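Local coordinates for protein cleavage stimulation factor 77 (Encephalitozoon cuniculi, PDB 2UY1) that probably binds mRNA as a nuclear, helical-repeat protein of the Suppressor of forked family, related to subunits of the pre-mRNA 3'-end cleavage machinery, at residues R39-W42 with D48-M51. Numbering follows the deposited sequence.
Sequences RCLW and DLWM. Unlike the reference sequence in segment 39-42: Trp42 (reference Lys).
Leu41 lays its side chain over one face of the Trp50 indole. Its CD1 methyl makes a CH-pi contact, 3.7 Å from the centroid of the five-membered ring and only 3° off the ring normal. The CG of Leu41 stands over the middle of the indole, 3.9 Å from Trp50 CE2. In Leu41, CG lies roughly anti to the backbone N, turned some 30° from it (chi1 -152°), which brings the branch over the ring. The same CD1 methyl also meets Leu49, at 4.2 Å from Leu49 CG. It therefore packs against two successive residues of segment 48-51.

The benzo part of the indole reaches back to the backbone of 39-42. Leu41 O lies 3.2 Å from Trp50 CZ2. Trp42 O sits at the ring edge, near its plane, 4.3 Å from Trp50 CZ2. Trp50 NE1 donates a hydrogen bond to Ser44 O in the link between the segments, which fixes the indole's polar edge.

The contact links the residues that follow helix 30-40 with the first part of helix 47-57. Such packing of consecutive helices across a short link is consistent with the helical-repeat architecture of the Suppressor of forked family, of the TPR clan. From helix 69-78, Phe78 meets the Trp50 ring edge-to-face, Phe73 meets it with the planes at about 45°, and Gln77 gives a side-chain hydrogen bond to Trp42 O. Met18 of helix 14-26 touches Leu49, and Thr74 and Gln77 of helix 69-78 touch Trp50.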
loop_
_atom_site.group_PDB
_atom_site.type_symbol
_atom_site.label_atom_id
_atom_site.label_comp_id
_atom_site.label_asym_id
_atom_site.label_seq_id
_atom_site.Cartn_x
_atom_site.Cartn_y
_atom_site.Cartn_z
ATOM N N ARG B 39 55.400 -11.645 3.151
ATOM C CA ARG B 39 54.343 -10.743 2.634
ATOM C C ARG B 39 52.961 -10.847 3.308
ATOM O O ARG B 39 52.260 -9.839 3.408
ATOM C CB ARG B 39 54.166 -10.929 1.113
ATOM C CG ARG B 39 55.352 -10.415 0.269
ATOM C CD ARG B 39 55.270 -10.846 -1.220
ATOM N NE ARG B 39 54.361 -9.999 -1.999
ATOM C CZ ARG B 39 53.907 -10.262 -3.232
ATOM N NH1 ARG B 39 54.260 -11.369 -3.894
ATOM N NH2 ARG B 39 53.086 -9.392 -3.811
ATOM N N CYS B 40 52.567 -12.039 3.762
ATOM C CA CYS B 40 51.154 -12.316 4.122
ATOM C C CYS B 40 50.835 -12.600 5.576
ATOM O O CYS B 40 49.665 -12.447 5.975
ATOM C CB CYS B 40 50.591 -13.490 3.301
ATOM S SG CYS B 40 50.587 -13.186 1.544
ATOM N N LEU B 41 51.830 -13.040 6.357
ATOM C CA LEU B 41 51.594 -13.429 7.757
ATOM C C LEU B 41 51.097 -12.317 8.699
ATOM O O LEU B 41 50.002 -12.426 9.258
ATOM C CB LEU B 41 52.789 -14.162 8.365
ATOM C CG LEU B 41 52.370 -15.132 9.481
ATOM C CD1 LEU B 41 51.332 -16.242 9.063
ATOM C CD2 LEU B 41 53.615 -15.717 10.034
ATOM N N TRP B 42 51.876 -11.250 8.857
ATOM C CA TRP B 42 51.435 -10.111 9.682
ATOM C C TRP B 42 49.958 -9.808 9.393
ATOM O O TRP B 42 49.124 -9.743 10.299
ATOM C CB TRP B 42 52.274 -8.862 9.401
ATOM C CG TRP B 42 53.681 -8.838 9.977
ATOM C CD1 TRP B 42 54.270 -9.775 10.802
ATOM C CD2 TRP B 42 54.666 -7.792 9.791
ATOM N NE1 TRP B 42 55.568 -9.382 11.127
ATOM C CE2 TRP B 42 55.831 -8.168 10.532
ATOM C CE3 TRP B 42 54.676 -6.570 9.078
ATOM C CZ2 TRP B 42 56.999 -7.363 10.575
ATOM C CZ3 TRP B 42 55.845 -5.763 9.123
ATOM C CH2 TRP B 42 56.985 -6.169 9.869
ATOM N N ASP B 48 44.935 -21.349 11.148
ATOM C CA ASP B 48 45.533 -22.200 10.151
ATOM C C ASP B 48 46.425 -21.243 9.430
ATOM O O ASP B 48 45.967 -20.229 9.098
ATOM C CB ASP B 48 44.456 -22.656 9.186
ATOM C CG ASP B 48 43.350 -23.426 9.845
ATOM O OD1 ASP B 48 43.632 -24.336 10.609
ATOM O OD2 ASP B 48 42.185 -23.169 9.560
ATOM N N LEU B 49 47.681 -21.529 9.192
ATOM C CA LEU B 49 48.525 -20.560 8.485
ATOM C C LEU B 49 49.556 -19.939 9.354
ATOM O O LEU B 49 50.719 -20.045 9.086
ATOM C CB LEU B 49 47.723 -19.438 7.873
ATOM C CG LEU B 49 48.345 -18.327 7.070
ATOM C CD1 LEU B 49 49.488 -18.756 6.222
ATOM C CD2 LEU B 49 47.320 -17.786 6.255
ATOM N N TRP B 50 49.101 -19.245 10.380
ATOM C CA TRP B 50 49.895 -19.073 11.562
ATOM C C TRP B 50 50.315 -20.427 12.074
ATOM O O TRP B 50 51.444 -20.662 12.295
ATOM C CB TRP B 50 49.169 -18.214 12.601
ATOM C CG TRP B 50 49.140 -16.761 12.241
ATOM C CD1 TRP B 50 48.300 -16.168 11.397
ATOM C CD2 TRP B 50 50.012 -15.741 12.716
ATOM N NE1 TRP B 50 48.580 -14.861 11.290
ATOM C CE2 TRP B 50 49.617 -14.560 12.116
ATOM C CE3 TRP B 50 51.082 -15.715 13.591
ATOM C CZ2 TRP B 50 50.261 -13.364 12.353
ATOM C CZ3 TRP B 50 51.711 -14.545 13.826
ATOM C CH2 TRP B 50 51.311 -13.384 13.211
ATOM N N MET B 51 49.396 -21.334 12.186
ATOM C CA MET B 51 49.744 -22.665 12.682
ATOM C C MET B 51 50.720 -23.404 11.759
ATOM O O MET B 51 51.562 -24.172 12.207
ATOM C CB MET B 51 48.482 -23.491 12.909
ATOM C CG MET B 51 47.630 -22.983 14.059
ATOM S SD MET B 51 48.560 -22.638 15.578
ATOM C CE MET B 51 47.164 -22.570 16.721
#